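Local atomic coordinates of nigritoxine (Vibrio nigripulchritudo, PDB entry 5M41), a protein that acts as a bacterial toxin against crustaceans and insects. Residues Ala605-Ile610 / Met726-Thr731; Glu675-Lys680 / Phe689-Ile694. All coordinates share one frame; numbering follows the deposited sequence.

Contact 1 (Ala605-Ile610 / Met726-Thr731); sequences AFLTYI and MGQVLT
Gly727 O, in the helix whose Val729 meets Leu607 and Ile610, is gripped twice by Thr731. Thr731 N supplies the helical bond to Gly727 O at 2.9 Å, and Thr731 OG1 donates a shorter one to the same oxygen, 2.6 Å long and bent to 140° at the carbonyl. Gln735 N is hydrogen-bonded to the same hydroxyl. The contact itself is apolar. Val729 points at helix 603-614, and both its methyls share one partner: Ile610 CG2 lies 3.9 Å from Val729 CG1 and equally close to Val729 CG2. The other branch, Ile610 CG1, lies 3.7 Å above the plane of the Phe606 ring, offset toward its rim. One turn back, chi1 of Leu607 (175°) sets CG trans to the backbone N, and the turn at chi2 then brings CD1 to Val729 CG2 (4.0 Å) and to Gln728 CG (3.8 Å), the side chains of Leu607 and Gln728 crossing at about a right angle. Polar groups frame the seam: Lys614 NZ bonds Val729 O, and Gln728 NE2 reaches Glu611 OE1 weakly. The axes of 605-610 and 726-731 pass 10.4 Å apart, 14° from parallel: two side-by-side helical segments, remote in sequence, packed where Leu607 and Ile610, a turn apart, bear on Val729 in the C-terminal part of the toxin.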
ATOM      1  N   ALA A 605      11.721  23.492 -20.632  1.00 43.41           N
ATOM      2  CA  ALA A 605      10.723  22.470 -20.301  1.00 44.91           C
ATOM      3  C   ALA A 605      11.348  21.588 -19.221  1.00 44.00           C
ATOM      4  O   ALA A 605      10.710  21.317 -18.202  1.00 43.14           O
ATOM      5  CB  ALA A 605      10.324  21.644 -21.520  1.00 41.67           C
ATOM      6  N   PHE A 606      12.601  21.183 -19.465  1.00 41.84           N
ATOM      7  CA  PHE A 606      13.355  20.339 -18.545  1.00 42.46           C
ATOM      8  C   PHE A 606      13.548  21.079 -17.221  1.00 41.75           C
ATOM      9  O   PHE A 606      13.251  20.539 -16.160  1.00 40.29           O
ATOM     10  CB  PHE A 606      14.717  19.933 -19.154  1.00 41.46           C
ATOM     11  CG  PHE A 606      15.533  18.993 -18.275  1.00 41.81           C
ATOM     12  CD1 PHE A 606      15.205  17.626 -18.170  1.00 40.05           C
ATOM     13  CD2 PHE A 606      16.630  19.466 -17.551  1.00 41.12           C
ATOM     14  CE1 PHE A 606      15.955  16.762 -17.372  1.00 39.44           C
ATOM     15  CE2 PHE A 606      17.382  18.602 -16.755  1.00 40.40           C
ATOM     16  CZ  PHE A 606      17.052  17.254 -16.664  1.00 39.69           C
ATOM     17  N   LEU A 607      14.003  22.332 -17.306  1.00 42.33           N
ATOM     18  CA  LEU A 607      14.228  23.160 -16.110  1.00 44.69           C
ATOM     19  C   LEU A 607      12.962  23.238 -15.250  1.00 45.59           C
ATOM     20  O   LEU A 607      13.019  23.008 -14.031  1.00 47.09           O
ATOM     21  CB  LEU A 607      14.730  24.582 -16.469  1.00 43.52           C
ATOM     22  CG  LEU A 607      14.888  25.593 -15.322  1.00 46.12           C
ATOM     23  CD1 LEU A 607      15.834  25.069 -14.233  1.00 44.89           C
ATOM     24  CD2 LEU A 607      15.320  26.980 -15.817  1.00 44.47           C
ATOM     25  N   THR A 608      11.835  23.548 -15.886  1.00 45.54           N
ATOM     26  CA  THR A 608      10.571  23.732 -15.176  1.00 46.64           C
ATOM     27  C   THR A 608      10.161  22.427 -14.537  1.00 45.50           C
ATOM     28  O   THR A 608       9.816  22.393 -13.349  1.00 45.09           O
ATOM     29  CB  THR A 608       9.444  24.256 -16.093  1.00 46.69           C
ATOM     30  OG1 THR A 608       9.806  25.556 -16.578  1.00 48.21           O
ATOM     31  CG2 THR A 608       8.128  24.390 -15.317  1.00 47.05           C
ATOM     32  N   TYR A 609      10.213  21.351 -15.311  1.00 43.12           N
ATOM     33  CA  TYR A 609       9.786  20.064 -14.760  1.00 42.71           C
ATOM     34  C   TYR A 609      10.636  19.673 -13.552  1.00 42.55           C
ATOM     35  O   TYR A 609      10.095  19.322 -12.511  1.00 43.93           O
ATOM     36  CB  TYR A 609       9.729  18.953 -15.817  1.00 41.07           C
ATOM     37  CG  TYR A 609       9.360  17.607 -15.228  1.00 41.10           C
ATOM     38  CD1 TYR A 609       8.027  17.282 -14.950  1.00 40.92           C
ATOM     39  CD2 TYR A 609      10.345  16.671 -14.916  1.00 40.99           C
ATOM     40  CE1 TYR A 609       7.688  16.057 -14.392  1.00 41.65           C
ATOM     41  CE2 TYR A 609      10.021  15.439 -14.357  1.00 41.81           C
ATOM     42  CZ  TYR A 609       8.690  15.135 -14.103  1.00 41.83           C
ATOM     43  OH  TYR A 609       8.361  13.907 -13.547  1.00 44.57           O
ATOM     44  N   ILE A 610      11.952  19.770 -13.679  1.00 42.02           N
ATOM     45  CA  ILE A 610      12.851  19.341 -12.621  1.00 41.71           C
ATOM     46  C   ILE A 610      12.698  20.214 -11.359  1.00 44.12           C
ATOM     47  O   ILE A 610      12.626  19.675 -10.238  1.00 44.93           O
ATOM     48  CB  ILE A 610      14.312  19.255 -13.123  1.00 41.92           C
ATOM     49  CG1 ILE A 610      14.443  18.118 -14.148  1.00 41.28           C
ATOM     50  CG2 ILE A 610      15.306  19.038 -11.968  1.00 43.10           C
ATOM     51  CD1 ILE A 610      14.174  16.714 -13.608  1.00 39.92           C
ATOM     52  N   MET A 726      22.365  23.494 -15.281  1.00 42.53           N
ATOM     53  CA  MET A 726      22.850  22.573 -14.246  1.00 43.27           C
ATOM     54  C   MET A 726      23.106  23.283 -12.923  1.00 42.48           C
ATOM     55  O   MET A 726      22.810  22.741 -11.873  1.00 43.46           O
ATOM     56  CB  MET A 726      24.095  21.806 -14.704  1.00 43.13           C
ATOM     57  CG  MET A 726      23.873  20.906 -15.907  1.00 45.18           C
ATOM     58  SD  MET A 726      22.597  19.656 -15.621  1.00 52.45           S
ATOM     59  CE  MET A 726      23.586  18.228 -15.237  1.00 47.79           C
ATOM     60  N   GLY A 727      23.663  24.483 -12.982  1.00 43.25           N
ATOM     61  CA  GLY A 727      23.877  25.303 -11.797  1.00 43.19           C
ATOM     62  C   GLY A 727      22.595  25.435 -11.009  1.00 45.74           C
ATOM     63  O   GLY A 727      22.591  25.252  -9.776  1.00 45.31           O
ATOM     64  N   GLN A 728      21.500  25.712 -11.724  1.00 44.55           N
ATOM     65  CA  GLN A 728      20.203  25.893 -11.102  1.00 46.91           C
ATOM     66  C   GLN A 728      19.644  24.557 -10.606  1.00 46.64           C
ATOM     67  O   GLN A 728      19.228  24.430  -9.436  1.00 44.15           O
ATOM     68  CB  GLN A 728      19.197  26.594 -12.045  1.00 47.88           C
ATOM     69  CG  GLN A 728      17.790  26.743 -11.440  1.00 49.56           C
ATOM     70  CD  GLN A 728      17.783  27.510 -10.113  1.00 51.78           C
ATOM     71  OE1 GLN A 728      18.612  28.369  -9.896  1.00 55.03           O
ATOM     72  NE2 GLN A 728      16.857  27.177  -9.224  1.00 51.48           N
ATOM     73  N   VAL A 729      19.645  23.569 -11.501  1.00 45.10           N
ATOM     74  CA  VAL A 729      19.044  22.278 -11.221  1.00 44.27           C
ATOM     75  C   VAL A 729      19.794  21.609 -10.056  1.00 43.82           C
ATOM     76  O   VAL A 729      19.187  21.083  -9.116  1.00 45.66           O
ATOM     77  CB  VAL A 729      19.028  21.417 -12.516  1.00 45.30           C
ATOM     78  CG1 VAL A 729      19.085  19.947 -12.221  1.00 46.63           C
ATOM     79  CG2 VAL A 729      17.805  21.753 -13.374  1.00 44.69           C
ATOM     80  N   LEU A 730      21.111  21.654 -10.101  1.00 41.89           N
ATOM     81  CA  LEU A 730      21.893  20.927  -9.125  1.00 42.86           C
ATOM     82  C   LEU A 730      22.159  21.685  -7.837  1.00 45.08           C
ATOM     83  O   LEU A 730      22.325  21.050  -6.795  1.00 45.20           O
ATOM     84  CB  LEU A 730      23.210  20.439  -9.722  1.00 42.20           C
ATOM     85  CG  LEU A 730      23.087  19.565 -10.975  1.00 41.82           C
ATOM     86  CD1 LEU A 730      24.446  19.314 -11.593  1.00 40.01           C
ATOM     87  CD2 LEU A 730      22.377  18.243 -10.676  1.00 41.14           C
ATOM     88  N   THR A 731      22.216  23.018  -7.895  1.00 46.00           N
ATOM     89  CA  THR A 731      22.637  23.801  -6.720  1.00 48.08           C
ATOM     90  C   THR A 731      21.740  24.995  -6.390  1.00 50.86           C
ATOM     91  O   THR A 731      22.109  25.834  -5.566  1.00 52.92           O
ATOM     92  CB  THR A 731      24.108  24.288  -6.829  1.00 46.34           C
ATOM     93  OG1 THR A 731      24.191  25.426  -7.701  1.00 45.58           O
ATOM     94  CG2 THR A 731      25.060  23.171  -7.341  1.00 46.05           C
TER

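Contact 2 (Glu675-Lys680 / Phe689-Ile694); sequences ENAPTK and FALNNI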
ATOM      1  N   GLU A 675      20.731  11.155 -13.883  1.00 42.82           N
ATOM      2  CA  GLU A 675      20.347   9.867 -13.346  1.00 45.32           C
ATOM      3  C   GLU A 675      20.662   9.744 -11.842  1.00 47.02           C
ATOM      4  O   GLU A 675      19.859   9.240 -11.080  1.00 45.86           O
ATOM      5  CB  GLU A 675      21.100   8.785 -14.108  1.00 48.60           C
ATOM      6  CG  GLU A 675      20.658   7.365 -13.824  1.00 54.72           C
ATOM      7  CD  GLU A 675      21.371   6.356 -14.714  1.00 62.31           C
ATOM      8  OE1 GLU A 675      22.560   6.597 -15.045  1.00 65.21           O
ATOM      9  OE2 GLU A 675      20.748   5.324 -15.086  1.00 64.44           O
ATOM     10  N   ASN A 676      21.828  10.222 -11.430  1.00 47.36           N
ATOM     11  CA  ASN A 676      22.171  10.250 -10.014  1.00 50.28           C
ATOM     12  C   ASN A 676      21.379  11.267  -9.182  1.00 46.63           C
ATOM     13  O   ASN A 676      21.290  11.110  -7.977  1.00 47.06           O
ATOM     14  CB  ASN A 676      23.659  10.494  -9.812  1.00 51.37           C
ATOM     15  CG  ASN A 676      24.059  10.457  -8.334  1.00 57.53           C
ATOM     16  OD1 ASN A 676      24.013   9.399  -7.684  1.00 59.90           O
ATOM     17  ND2 ASN A 676      24.434  11.614  -7.794  1.00 50.65           N
ATOM     18  N   ALA A 677      20.820  12.309  -9.807  1.00 43.84           N
ATOM     19  CA  ALA A 677      20.018  13.293  -9.043  1.00 42.96           C
ATOM     20  C   ALA A 677      20.738  13.785  -7.744  1.00 44.50           C
ATOM     21  O   ALA A 677      20.179  13.691  -6.654  1.00 44.82           O
ATOM     22  CB  ALA A 677      18.664  12.676  -8.682  1.00 42.15           C
ATOM     23  N   PRO A 678      21.981  14.271  -7.855  1.00 43.85           N
ATOM     24  CA  PRO A 678      22.688  14.649  -6.622  1.00 45.93           C
ATOM     25  C   PRO A 678      22.249  16.005  -6.097  1.00 47.48           C
ATOM     26  O   PRO A 678      21.545  16.766  -6.795  1.00 45.20           O
ATOM     27  CB  PRO A 678      24.139  14.745  -7.072  1.00 44.41           C
ATOM     28  CG  PRO A 678      24.029  15.178  -8.510  1.00 44.35           C
ATOM     29  CD  PRO A 678      22.811  14.472  -9.055  1.00 42.59           C
ATOM     30  N   THR A 679      22.654  16.280  -4.863  1.00 47.78           N
ATOM     31  CA  THR A 679      22.527  17.590  -4.234  1.00 51.10           C
ATOM     32  C   THR A 679      21.098  18.109  -4.333  1.00 49.16           C
ATOM     33  O   THR A 679      20.187  17.402  -3.911  1.00 49.43           O
ATOM     34  CB  THR A 679      23.601  18.573  -4.748  1.00 53.21           C
ATOM     35  OG1 THR A 679      23.401  18.792  -6.142  1.00 58.92           O
ATOM     36  CG2 THR A 679      24.965  17.964  -4.595  1.00 53.44           C
ATOM     37  N   LYS A 680      20.871  19.300  -4.886  1.00 48.73           N
ATOM     38  CA  LYS A 680      19.506  19.866  -4.869  1.00 49.07           C
ATOM     39  C   LYS A 680      18.473  19.093  -5.703  1.00 49.67           C
ATOM     40  O   LYS A 680      17.252  19.292  -5.553  1.00 50.90           O
ATOM     41  CB  LYS A 680      19.501  21.359  -5.213  1.00 50.30           C
ATOM     42  CG  LYS A 680      20.365  22.230  -4.301  1.00 50.64           C
ATOM     43  CD  LYS A 680      19.907  22.208  -2.845  1.00 54.27           C
ATOM     44  CE  LYS A 680      20.784  23.145  -2.007  1.00 53.90           C
ATOM     45  NZ  LYS A 680      21.132  22.486  -0.726  1.00 60.22           N
ATOM     46  N   PHE A 689      10.196   6.048 -11.456  1.00 45.09           N
ATOM     47  CA  PHE A 689       9.481   5.862 -12.717  1.00 44.89           C
ATOM     48  C   PHE A 689       9.696   7.065 -13.639  1.00 44.37           C
ATOM     49  O   PHE A 689      10.037   6.896 -14.822  1.00 46.27           O
ATOM     50  CB  PHE A 689       7.996   5.593 -12.453  1.00 43.96           C
ATOM     51  CG  PHE A 689       7.186   5.299 -13.705  1.00 44.29           C
ATOM     52  CD1 PHE A 689       7.189   4.022 -14.270  1.00 43.46           C
ATOM     53  CD2 PHE A 689       6.406   6.299 -14.300  1.00 41.84           C
ATOM     54  CE1 PHE A 689       6.419   3.743 -15.407  1.00 43.99           C
ATOM     55  CE2 PHE A 689       5.645   6.028 -15.432  1.00 43.13           C
ATOM     56  CZ  PHE A 689       5.650   4.745 -15.982  1.00 42.61           C
ATOM     57  N   ALA A 690       9.522   8.272 -13.101  1.00 41.55           N
ATOM     58  CA  ALA A 690       9.732   9.479 -13.865  1.00 41.05           C
ATOM     59  C   ALA A 690      11.166   9.595 -14.313  1.00 41.91           C
ATOM     60  O   ALA A 690      11.421   9.778 -15.502  1.00 40.16           O
ATOM     61  CB  ALA A 690       9.330  10.713 -13.074  1.00 40.44           C
ATOM     62  N   LEU A 691      12.102   9.471 -13.364  1.00 42.89           N
ATOM     63  CA  LEU A 691      13.536   9.620 -13.677  1.00 43.65           C
ATOM     64  C   LEU A 691      14.075   8.609 -14.705  1.00 42.34           C
ATOM     65  O   LEU A 691      14.820   9.002 -15.609  1.00 41.81           O
ATOM     66  CB  LEU A 691      14.388   9.574 -12.397  1.00 44.47           C
ATOM     67  CG  LEU A 691      15.830  10.056 -12.504  1.00 46.53           C
ATOM     68  CD1 LEU A 691      15.911  11.470 -13.069  1.00 45.84           C
ATOM     69  CD2 LEU A 691      16.490  10.006 -11.140  1.00 46.50           C
ATOM     70  N   ASN A 692      13.732   7.326 -14.548  1.00 41.27           N
ATOM     71  CA  ASN A 692      14.099   6.288 -15.541  1.00 43.83           C
ATOM     72  C   ASN A 692      13.582   6.619 -16.961  1.00 43.61           C
ATOM     73  O   ASN A 692      14.308   6.466 -17.949  1.00 42.31           O
ATOM     74  CB  ASN A 692      13.562   4.908 -15.123  1.00 43.19           C
ATOM     75  CG  ASN A 692      14.280   4.340 -13.898  1.00 48.37           C
ATOM     76  OD1 ASN A 692      15.320   4.850 -13.477  1.00 50.18           O
ATOM     77  ND2 ASN A 692      13.715   3.286 -13.309  1.00 48.62           N
ATOM     78  N   ASN A 693      12.320   7.057 -17.047  1.00 41.24           N
ATOM     79  CA  ASN A 693      11.743   7.467 -18.322  1.00 42.22           C
ATOM     80  C   ASN A 693      12.404   8.706 -18.931  1.00 40.51           C
ATOM     81  O   ASN A 693      12.537   8.784 -20.140  1.00 42.00           O
ATOM     82  CB  ASN A 693      10.232   7.646 -18.203  1.00 41.76           C
ATOM     83  CG  ASN A 693       9.500   6.332 -18.295  1.00 42.65           C
ATOM     84  OD1 ASN A 693       9.659   5.601 -19.257  1.00 43.87           O
ATOM     85  ND2 ASN A 693       8.688   6.032 -17.301  1.00 46.47           N
ATOM     86  N   ILE A 694      12.825   9.665 -18.097  1.00 41.21           N
ATOM     87  CA  ILE A 694      13.572  10.833 -18.575  1.00 39.59           C
ATOM     88  C   ILE A 694      14.864  10.369 -19.265  1.00 40.70           C
ATOM     89  O   ILE A 694      15.211  10.823 -20.373  1.00 41.11           O
ATOM     90  CB  ILE A 694      13.902  11.784 -17.414  1.00 39.58           C
ATOM     91  CG1 ILE A 694      12.666  12.588 -16.999  1.00 38.35           C
ATOM     92  CG2 ILE A 694      15.099  12.690 -17.736  1.00 39.75           C
ATOM     93  CD1 ILE A 694      12.890  13.417 -15.754  1.00 39.99           C
TER
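The Phe689 ring carries the Asn693 amide on one face: Asn693 ND2 stands 3.4 Å above the ring plane, over its centre, one turn further along the helix whose Leu691 meets Glu675 and Ala677. The Phe689 side chain also touches Pro337 in a loop. The same amide nitrogen gives a weak bond to Phe689 O (3.0 Å, 126° at the hydrogen), a carbonyl that already receives Asn693 N, while Asn693 OD1 is bound by Asn578 ND2. Backbone, ring and a distant asparagine together thus limit how the amide can turn. Leu691 alone carries the contact with 675-680 from its helix. With chi1 at -165° the side chain extends away from its backbone N, toward the end of helix 667-676, and CD2 does the touching. This methyl approaches Glu675 O at 3.5 Å, a van der Waals meeting of a carbon with a carbonyl oxygen, and packs against Ala677 CB at 4.2 Å. Ala677 is where the chain leaves the helix, with positive phi (48°), and its methyl faces Leu691. Pro678 follows and, having no N-H, cannot bond back to the helix. Charged groups lie around this end: Lys685 NZ makes a weak bond to Asn676 O, and Glu675 OE1 forms a long, weak ion pair with Arg699 NH2 further along helix 688-704. Such a left-handed residue followed by proline is a recognised way of ending a helix; here it opens the connection between two helices consecutive in the chain, and one leucine of the second helix packs against the end of the first.

How the contacts relate
Both contacts belong to the same helical cluster in the C-terminal part of the chain, with centres about 11 Å apart. Each has a buried aliphatic centre and one partly exposed margin, Gln728 in contact 1 and Glu675 in contact 2. Contact 1 pairs two helices far apart in sequence through several aliphatic groups; contact 2 is smaller, joins helices consecutive in the chain, and adds a backbone carbonyl to the packing of one leucine. They share no segment but touch directly. Leu730 O probably accepts hydrogen bonds from Thr679 OG1 (2.6 Å) and Lys680 N (3.0 Å), fastening 675-680 to helix 719-731. A second junction has Tyr609 on Ala690 and Ile694, and Ile610 on Ile694.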